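Local structure of DUF1993 domain-containing protein (Shewanella denitrificans, 2OQM) at residues Arg71-Ala76 against Ala105-Arg110; Asn157-Ile162 against Lys179-Ala184. The protein is of unknown function but belongs to the DinB family of helical-bundle proteins and is found here in a two-subunit assembly. One frame throughout, in Å; residues are numbered along the deposited sequence.

The two contacts show a helix pair inside a four-helix bundle and the attachment of a further short helix to it. They come in series along the chain: contact 1 joins helices 69-87 and 104-119, and contact 2 follows, joining helix 146-172 to the short C-terminal helix 178-182. Their centres lie about 14 Å apart, and helices 69-87 and 146-172 meet directly between them. Gln72 OE1 and His161 ND1, 2.7 Å apart, probably share a hydrogen bond, while Ala76 CB packs on Ile162 CG1. Both contacts also rest on the long helix 13-50. Contact 1 thus closes one side of the bundle within the subunit, whereas contact 2 reaches the second subunit.

Contact 1 of 2, residues Arg71-Ala76 against Ala105-Arg110; sequences RQVQIA and AELRQR
Arg110 turns its CG opposite its own main-chain nitrogen (chi1 177°) and bends at the next bond, a combination that lays its guanidinium against the side of Gln74. The amide chain of Gln74, extended beyond CG, runs across the arginine at roughly a right angle, and CB sits over one face of the guanidinium. Gln74 CG approaches Arg110 NH1 to 3.7 Å, and the amide and guanidinium planes are turned 36° from each other. The contact between the two residues is therefore one of packing, with the polar bonds directed to other groups. Arg110 forms salt bridges through NH1 to Glu101 and through NH2 to Asp99 and Asp78, while Gln74 NE2 bonds to the same Glu101 OE1. The buried arginine is probably held charged by these acids.

Helices 69-87 and 104-119 run nearly parallel, 13° apart with their local axes 10.4 Å from each other. Neighbours in this direction need a long crossover, as in the up-down-down-up bundle of the DinB family. Beside this pair the contact is apolar: Val73 CG1 meets Leu107 CD2 at 4.0 Å, the two side chains slanting past one another, and Leu107 CD2 also lies 4.2 Å from Gln74 CG. Leu36 and Phe40 of helix 13-50 also touch Val73.

At its other amide atom Gln74 is gripped within its own helix. OE1 accepts a nearly straight bond from Arg71 NH1, 3.2 Å away, lying at the edge of that guanidinium but tilted from the glutamine's carbonyl plane. An alanine in place of this glutamine would probably deprive Arg71 NH1 of this acceptor and Glu101 of one donor, and take away the CG methylene packed beside Arg110 NH1. Ile75 CD1 stands 4.0 Å above the plane of the Arg71 guanidinium.

Contact 2 of 2, residues Asn157-Ile162 against Lys179-Ala184; sequences NLYFHI and KDYLGA. With EDO (1,2-ethanediol), chain G; FMT (formic acid), chain P.
The short C-terminal helix 178-182 packs on the last long helix of the four-helix bundle, 146-172, at the interface with the second subunit, with Tyr181 reaching across to Tyr159 and Ile162. Turned opposite its main-chain nitrogen at chi1 (168°), Tyr181 brings its phenol end against Tyr159, whose side chain it crosses at about a right angle. Tyr181 OH comes within 3.2 Å of Tyr159 CD1, approaching that ring obliquely. Further back along the Tyr181 ring, its CE1 lies 4.1 Å from Ile162 CG2. Met32 of helix 13-50 touches all three side chains, so three helices meet here.

The buried Tyr181 hydroxyl is satisfied across the dimer, where it is hydrogen-bonded to Pro156 O of the second subunit. Tyr159 is covered on one face by Leu158 CD1, 4.1 Å above its centre. Its hydroxyl is hydrogen-bonded to Gln28 NE2 and, at 2.6 Å from Tyr159 OH, to O2 of an ethanediol probably left by the crystallisation liquor.

The helix ends at Leu182; Gly183 is the first residue to leave helical angles, though its N still reaches Lys179 O at 2.9 Å. At its backbone angles, with phi positive (82°), a CB would be jammed against Leu182 O. Just beyond, Ala184 N donates to O2 of a formic acid molecule, probably also from the liquor, 3.2 Å away, at an N-H...O angle of 157°.

Contact 1 of 2, residues Arg71-Ala76 against Ala105-Arg110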
ATOM      1  N   ARG A  71      -9.457  14.904  -2.414  1.00 25.08           N
ATOM      2  CA  ARG A  71      -9.557  13.912  -3.470  1.00 23.18           C
ATOM      3  C   ARG A  71      -8.906  12.599  -3.132  1.00 23.33           C
ATOM      4  O   ARG A  71      -9.435  11.537  -3.408  1.00 23.56           O
ATOM      5  CB  ARG A  71      -8.976  14.453  -4.794  1.00 27.39           C
ATOM      6  CG  ARG A  71      -9.756  15.542  -5.427  1.00 32.91           C
ATOM      7  CD  ARG A  71     -11.045  15.043  -6.064  1.00 44.77           C
ATOM      8  NE  ARG A  71     -10.883  14.214  -7.253  1.00 53.33           N
ATOM      9  CZ  ARG A  71     -11.374  12.974  -7.424  1.00 54.60           C
ATOM     10  NH1 ARG A  71     -12.071  12.356  -6.461  1.00 53.21           N
ATOM     11  NH2 ARG A  71     -11.183  12.343  -8.596  1.00 50.10           N
ATOM     12  N   GLN A  72      -7.753  12.640  -2.485  1.00 24.21           N
ATOM     13  CA  GLN A  72      -7.110  11.428  -2.045  1.00 25.16           C
ATOM     14  C   GLN A  72      -8.039  10.624  -1.145  1.00 26.41           C
ATOM     15  O   GLN A  72      -8.049   9.392  -1.249  1.00 26.54           O
ATOM     16  CB  GLN A  72      -5.811  11.718  -1.272  1.00 24.23           C
ATOM     17  CG  GLN A  72      -4.684  12.429  -2.015  1.00 27.57           C
ATOM     18  CD  GLN A  72      -4.238  11.632  -3.223  1.00 27.46           C
ATOM     19  OE1 GLN A  72      -4.185  10.409  -3.158  1.00 28.08           O
ATOM     20  NE2 GLN A  72      -3.909  12.313  -4.324  1.00 27.60           N
ATOM     21  N   VAL A  73      -8.737  11.295  -0.225  1.00 24.60           N
ATOM     22  CA  VAL A  73      -9.628  10.618   0.733  1.00 24.22           C
ATOM     23  C   VAL A  73     -10.781  10.001  -0.042  1.00 24.47           C
ATOM     24  O   VAL A  73     -11.126   8.832   0.178  1.00 26.07           O
ATOM     25  CB  VAL A  73     -10.111  11.560   1.839  1.00 24.48           C
ATOM     26  CG1 VAL A  73     -11.212  10.938   2.706  1.00 21.44           C
ATOM     27  CG2 VAL A  73      -8.876  12.005   2.723  1.00 25.52           C
ATOM     28  N   GLN A  74     -11.340  10.759  -0.968  1.00 24.80           N
ATOM     29  CA  GLN A  74     -12.442  10.277  -1.768  1.00 25.33           C
ATOM     30  C   GLN A  74     -12.037   9.036  -2.579  1.00 23.03           C
ATOM     31  O   GLN A  74     -12.787   8.046  -2.644  1.00 25.13           O
ATOM     32  CB  GLN A  74     -12.945  11.391  -2.712  1.00 22.47           C
ATOM     33  CG  GLN A  74     -13.548  12.627  -2.015  1.00 22.30           C
ATOM     34  CD  GLN A  74     -13.848  13.771  -2.949  1.00 26.12           C
ATOM     35  OE1 GLN A  74     -13.180  13.936  -3.953  1.00 27.08           O
ATOM     36  NE2 GLN A  74     -14.881  14.561  -2.627  1.00 26.84           N
ATOM     37  N   ILE A  75     -10.844   9.074  -3.156  1.00 25.77           N
ATOM     38  CA  ILE A  75     -10.351   7.960  -3.973  1.00 24.84           C
ATOM     39  C   ILE A  75     -10.020   6.765  -3.106  1.00 27.61           C
ATOM     40  O   ILE A  75     -10.331   5.658  -3.483  1.00 26.83           O
ATOM     41  CB  ILE A  75      -9.141   8.319  -4.856  1.00 23.96           C
ATOM     42  CG1 ILE A  75      -9.505   9.459  -5.805  1.00 28.34           C
ATOM     43  CG2 ILE A  75      -8.755   7.084  -5.694  1.00 21.99           C
ATOM     44  CD1 ILE A  75      -8.349  10.265  -6.408  1.00 26.54           C
ATOM     45  N   ALA A  76      -9.437   6.983  -1.932  1.00 21.75           N
ATOM     46  CA  ALA A  76      -9.249   5.884  -0.981  1.00 26.16           C
ATOM     47  C   ALA A  76     -10.559   5.234  -0.629  1.00 23.29           C
ATOM     48  O   ALA A  76     -10.669   4.031  -0.669  1.00 22.61           O
ATOM     49  CB  ALA A  76      -8.484   6.311   0.287  1.00 23.99           C
ATOM     50  N   ALA A 105     -15.958  17.546   7.958  1.00 27.36           N
ATOM     51  CA  ALA A 105     -17.133  16.824   8.432  1.00 27.88           C
ATOM     52  C   ALA A 105     -17.667  15.903   7.357  1.00 27.56           C
ATOM     53  O   ALA A 105     -18.030  14.740   7.595  1.00 27.32           O
ATOM     54  CB  ALA A 105     -18.235  17.809   8.895  1.00 22.98           C
ATOM     55  N   GLU A 106     -17.697  16.434   6.146  1.00 27.92           N
ATOM     56  CA  GLU A 106     -18.239  15.714   5.034  1.00 25.66           C
ATOM     57  C   GLU A 106     -17.387  14.509   4.688  1.00 27.07           C
ATOM     58  O   GLU A 106     -17.886  13.489   4.277  1.00 30.12           O
ATOM     59  CB  GLU A 106     -18.313  16.642   3.858  1.00 26.41           C
ATOM     60  CG  GLU A 106     -19.368  17.739   4.067  1.00 33.02           C
ATOM     61  CD  GLU A 106     -19.381  18.751   2.934  1.00 34.95           C
ATOM     62  OE1 GLU A 106     -18.312  19.021   2.346  1.00 37.93           O
ATOM     63  OE2 GLU A 106     -20.474  19.271   2.641  1.00 48.40           O
ATOM     64  N   LEU A 107     -16.077  14.664   4.788  1.00 27.60           N
ATOM     65  CA  LEU A 107     -15.152  13.569   4.558  1.00 25.78           C
ATOM     66  C   LEU A 107     -15.292  12.520   5.620  1.00 26.27           C
ATOM     67  O   LEU A 107     -15.285  11.347   5.306  1.00 23.87           O
ATOM     68  CB  LEU A 107     -13.707  14.072   4.500  1.00 27.75           C
ATOM     69  CG  LEU A 107     -13.309  14.886   3.276  1.00 32.66           C
ATOM     70  CD1 LEU A 107     -11.852  15.283   3.397  1.00 29.83           C
ATOM     71  CD2 LEU A 107     -13.576  14.118   1.928  1.00 28.65           C
ATOM     72  N   ARG A 108     -15.458  12.926   6.886  1.00 26.35           N
ATOM     73  CA  ARG A 108     -15.699  11.938   7.949  1.00 27.86           C
ATOM     74  C   ARG A 108     -16.981  11.151   7.689  1.00 27.37           C
ATOM     75  O   ARG A 108     -17.028   9.947   7.942  1.00 24.36           O
ATOM     76  CB  ARG A 108     -15.841  12.596   9.299  1.00 27.30           C
ATOM     77  CG  ARG A 108     -14.665  13.404   9.694  1.00 29.73           C
ATOM     78  CD  ARG A 108     -13.806  12.710  10.670  1.00 40.13           C
ATOM     79  NE  ARG A 108     -13.096  13.643  11.561  1.00 38.49           N
ATOM     80  CZ  ARG A 108     -11.944  13.344  12.136  1.00 36.58           C
ATOM     81  NH1 ARG A 108     -11.354  12.171  11.919  1.00 36.49           N
ATOM     82  NH2 ARG A 108     -11.365  14.235  12.903  1.00 36.45           N
ATOM     83  N   GLN A 109     -17.995  11.820   7.148  1.00 27.02           N
ATOM     84  CA  GLN A 109     -19.230  11.122   6.746  1.00 29.44           C
ATOM     85  C   GLN A 109     -18.979  10.112   5.623  1.00 27.66           C
ATOM     86  O   GLN A 109     -19.491   9.014   5.667  1.00 25.50           O
ATOM     87  CB  GLN A 109     -20.298  12.104   6.323  1.00 29.51           C
ATOM     88  CG  GLN A 109     -21.618  11.424   5.877  1.00 37.81           C
ATOM     89  CD  GLN A 109     -22.260  10.593   6.976  1.00 39.34           C
ATOM     90  OE1 GLN A 109     -22.465   9.376   6.825  1.00 47.64           O
ATOM     91  NE2 GLN A 109     -22.569  11.239   8.094  1.00 31.52           N
ATOM     92  N   ARG A 110     -18.157  10.484   4.654  1.00 28.07           N
ATOM     93  CA  ARG A 110     -17.819   9.601   3.517  1.00 27.14           C
ATOM     94  C   ARG A 110     -17.148   8.326   4.015  1.00 27.05           C
ATOM     95  O   ARG A 110     -17.541   7.208   3.630  1.00 26.19           O
ATOM     96  CB  ARG A 110     -16.928  10.347   2.542  1.00 28.00           C
ATOM     97  CG  ARG A 110     -16.422   9.557   1.324  1.00 32.68           C
ATOM     98  CD  ARG A 110     -17.470   9.304   0.353  1.00 40.51           C
ATOM     99  NE  ARG A 110     -16.928   8.886  -0.944  1.00 37.67           N
ATOM    100  CZ  ARG A 110     -16.695   9.697  -1.981  1.00 33.31           C
ATOM    101  NH1 ARG A 110     -16.882  11.007  -1.907  1.00 31.82           N
ATOM    102  NH2 ARG A 110     -16.286   9.180  -3.110  1.00 34.18           N
TER

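Contact 2 of 2, residues Asn157-Ile162 against Lys179-Ala184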
ATOM      1  N   ASN A 157      -3.587   0.445  -4.740  1.00 21.82           N
ATOM      2  CA  ASN A 157      -4.226   1.724  -4.863  1.00 23.85           C
ATOM      3  C   ASN A 157      -4.737   2.280  -3.523  1.00 24.75           C
ATOM      4  O   ASN A 157      -4.639   3.491  -3.235  1.00 24.70           O
ATOM      5  CB  ASN A 157      -5.403   1.620  -5.845  1.00 25.19           C
ATOM      6  CG  ASN A 157      -5.010   1.933  -7.310  1.00 24.29           C
ATOM      7  OD1 ASN A 157      -4.104   2.692  -7.558  1.00 30.42           O
ATOM      8  ND2 ASN A 157      -5.717   1.316  -8.268  1.00 26.39           N
ATOM      9  N   LEU A 158      -5.314   1.425  -2.718  1.00 24.49           N
ATOM     10  CA  LEU A 158      -5.810   1.848  -1.413  1.00 24.91           C
ATOM     11  C   LEU A 158      -4.654   2.417  -0.601  1.00 22.76           C
ATOM     12  O   LEU A 158      -4.756   3.509  -0.049  1.00 24.25           O
ATOM     13  CB  LEU A 158      -6.424   0.658  -0.663  1.00 26.54           C
ATOM     14  CG  LEU A 158      -7.192   0.798   0.659  1.00 27.06           C
ATOM     15  CD1 LEU A 158      -6.234   0.710   1.786  1.00 25.21           C
ATOM     16  CD2 LEU A 158      -8.052   1.987   0.725  1.00 30.42           C
ATOM     17  N   TYR A 159      -3.536   1.700  -0.551  1.00 23.35           N
ATOM     18  CA  TYR A 159      -2.376   2.181   0.226  1.00 23.00           C
ATOM     19  C   TYR A 159      -1.711   3.436  -0.391  1.00 24.50           C
ATOM     20  O   TYR A 159      -1.194   4.280   0.334  1.00 25.12           O
ATOM     21  CB  TYR A 159      -1.347   1.069   0.465  1.00 26.03           C
ATOM     22  CG  TYR A 159      -1.862   0.064   1.486  1.00 22.67           C
ATOM     23  CD1 TYR A 159      -2.129   0.438   2.780  1.00 24.00           C
ATOM     24  CD2 TYR A 159      -2.211  -1.236   1.114  1.00 25.41           C
ATOM     25  CE1 TYR A 159      -2.657  -0.450   3.705  1.00 25.25           C
ATOM     26  CE2 TYR A 159      -2.729  -2.135   2.059  1.00 24.43           C
ATOM     27  CZ  TYR A 159      -2.971  -1.735   3.341  1.00 25.11           C
ATOM     28  OH  TYR A 159      -3.439  -2.655   4.293  1.00 23.71           O
ATOM     29  N   PHE A 160      -1.665   3.511  -1.725  1.00 21.23           N
ATOM     30  CA  PHE A 160      -1.209   4.697  -2.426  1.00 24.21           C
ATOM     31  C   PHE A 160      -1.961   5.954  -1.972  1.00 21.01           C
ATOM     32  O   PHE A 160      -1.343   6.972  -1.629  1.00 23.68           O
ATOM     33  CB  PHE A 160      -1.392   4.542  -3.928  1.00 20.99           C
ATOM     34  CG  PHE A 160      -0.860   5.729  -4.715  1.00 22.98           C
ATOM     35  CD1 PHE A 160      -1.678   6.842  -4.952  1.00 24.16           C
ATOM     36  CD2 PHE A 160       0.419   5.765  -5.210  1.00 21.77           C
ATOM     37  CE1 PHE A 160      -1.218   7.974  -5.645  1.00 25.59           C
ATOM     38  CE2 PHE A 160       0.884   6.904  -5.912  1.00 24.67           C
ATOM     39  CZ  PHE A 160       0.019   8.015  -6.119  1.00 28.91           C
ATOM     40  N   HIS A 161      -3.289   5.909  -2.002  1.00 24.38           N
ATOM     41  CA  HIS A 161      -4.019   7.106  -1.708  1.00 23.48           C
ATOM     42  C   HIS A 161      -4.070   7.478  -0.218  1.00 22.22           C
ATOM     43  O   HIS A 161      -4.007   8.675   0.109  1.00 23.93           O
ATOM     44  CB  HIS A 161      -5.374   7.051  -2.362  1.00 22.82           C
ATOM     45  CG  HIS A 161      -5.292   7.069  -3.855  1.00 23.51           C
ATOM     46  ND1 HIS A 161      -5.051   8.234  -4.556  1.00 24.84           N
ATOM     47  CD2 HIS A 161      -5.330   6.070  -4.772  1.00 25.26           C
ATOM     48  CE1 HIS A 161      -4.997   7.949  -5.850  1.00 26.54           C
ATOM     49  NE2 HIS A 161      -5.166   6.647  -6.008  1.00 25.28           N
ATOM     50  N   ILE A 162      -4.114   6.490   0.668  1.00 22.65           N
ATOM     51  CA  ILE A 162      -3.965   6.749   2.091  1.00 23.13           C
ATOM     52  C   ILE A 162      -2.555   7.293   2.438  1.00 22.74           C
ATOM     53  O   ILE A 162      -2.406   8.280   3.170  1.00 22.84           O
ATOM     54  CB  ILE A 162      -4.311   5.535   2.951  1.00 23.60           C
ATOM     55  CG1 ILE A 162      -5.808   5.147   2.829  1.00 25.35           C
ATOM     56  CG2 ILE A 162      -4.002   5.839   4.432  1.00 19.90           C
ATOM     57  CD1 ILE A 162      -6.270   4.022   3.762  1.00 24.38           C
ATOM     58  N   LYS A 179       2.749   4.775  13.330  1.00 25.04           N
ATOM     59  CA  LYS A 179       1.732   4.110  14.165  1.00 27.44           C
ATOM     60  C   LYS A 179       0.314   4.554  13.823  1.00 25.96           C
ATOM     61  O   LYS A 179      -0.627   3.787  13.992  1.00 26.73           O
ATOM     62  CB  LYS A 179       1.999   4.305  15.675  1.00 30.43           C
ATOM     63  CG  LYS A 179       3.270   3.639  16.140  1.00 42.57           C
ATOM     64  N   ASP A 180       0.166   5.796  13.365  1.00 26.17           N
ATOM     65  CA  ASP A 180      -1.135   6.358  13.027  1.00 23.60           C
ATOM     66  C   ASP A 180      -1.649   5.744  11.760  1.00 22.89           C
ATOM     67  O   ASP A 180      -2.849   5.500  11.626  1.00 24.70           O
ATOM     68  CB  ASP A 180      -1.032   7.873  12.865  1.00 26.16           C
ATOM     69  CG  ASP A 180      -0.652   8.574  14.160  1.00 29.19           C
ATOM     70  OD1 ASP A 180      -1.223   8.241  15.232  1.00 30.10           O
ATOM     71  OD2 ASP A 180       0.258   9.427  14.101  1.00 22.02           O
ATOM     72  N   TYR A 181      -0.729   5.494  10.818  1.00 24.79           N
ATOM     73  CA  TYR A 181      -1.057   4.815   9.548  1.00 23.21           C
ATOM     74  C   TYR A 181      -1.368   3.330   9.700  1.00 24.44           C
ATOM     75  O   TYR A 181      -2.280   2.830   9.087  1.00 22.58           O
ATOM     76  CB  TYR A 181       0.111   5.020   8.582  1.00 22.48           C
ATOM     77  CG  TYR A 181       0.149   4.212   7.315  1.00 23.59           C
ATOM     78  CD1 TYR A 181      -0.514   4.640   6.175  1.00 24.08           C
ATOM     79  CD2 TYR A 181       0.905   3.046   7.234  1.00 26.43           C
ATOM     80  CE1 TYR A 181      -0.473   3.921   5.016  1.00 22.54           C
ATOM     81  CE2 TYR A 181       0.976   2.346   6.069  1.00 21.84           C
ATOM     82  CZ  TYR A 181       0.286   2.775   4.959  1.00 26.08           C
ATOM     83  OH  TYR A 181       0.391   2.053   3.807  1.00 24.74           O
ATOM     84  N   LEU A 182      -0.582   2.621  10.481  1.00 23.15           N
ATOM     85  CA  LEU A 182      -0.755   1.158  10.653  1.00 23.44           C
ATOM     86  C   LEU A 182      -1.911   0.818  11.605  1.00 26.62           C
ATOM     87  O   LEU A 182      -2.680  -0.088  11.373  1.00 22.34           O
ATOM     88  CB  LEU A 182       0.555   0.549  11.219  1.00 23.69           C
ATOM     89  CG  LEU A 182       1.720   0.530  10.226  1.00 26.06           C
ATOM     90  CD1 LEU A 182       2.939   0.009  10.959  1.00 22.96           C
ATOM     91  CD2 LEU A 182       1.451  -0.268   8.911  1.00 21.25           C
ATOM     92  N   GLY A 183      -2.013   1.581  12.684  1.00 25.83           N
ATOM     93  CA  GLY A 183      -3.008   1.306  13.714  1.00 28.42           C
ATOM     94  C   GLY A 183      -2.544   0.247  14.664  1.00 27.21           C
ATOM     95  O   GLY A 183      -1.405  -0.219  14.586  1.00 30.82           O
ATOM     96  N   ALA A 184      -3.413  -0.128  15.592  1.00 31.25           N
ATOM     97  CA  ALA A 184      -3.067  -1.153  16.585  1.00 31.23           C
ATOM     98  C   ALA A 184      -2.900  -2.527  15.919  1.00 29.61           C
ATOM     99  O   ALA A 184      -3.555  -2.847  14.907  1.00 30.90           O
ATOM    100  CB  ALA A 184      -4.114  -1.226  17.688  1.00 30.28           C
TER
HETATM  101  C1  EDO G 176      -4.239  -5.957   2.044  1.00 36.44           C
HETATM  102  O1  EDO G 176      -5.205  -5.011   2.446  1.00 27.42           O
HETATM  103  C2  EDO G 176      -3.343  -6.313   3.215  1.00 32.08           C
HETATM  104  O2  EDO G 176      -2.759  -5.139   3.743  1.00 22.78           O
HETATM  105  C   FMT P 185      -6.981   0.338  13.953  1.00 49.54           C
HETATM  106  O1  FMT P 185      -7.960   0.926  13.468  1.00 50.15           O
HETATM  107  O2  FMT P 185      -6.347   0.793  14.909  1.00 49.51           O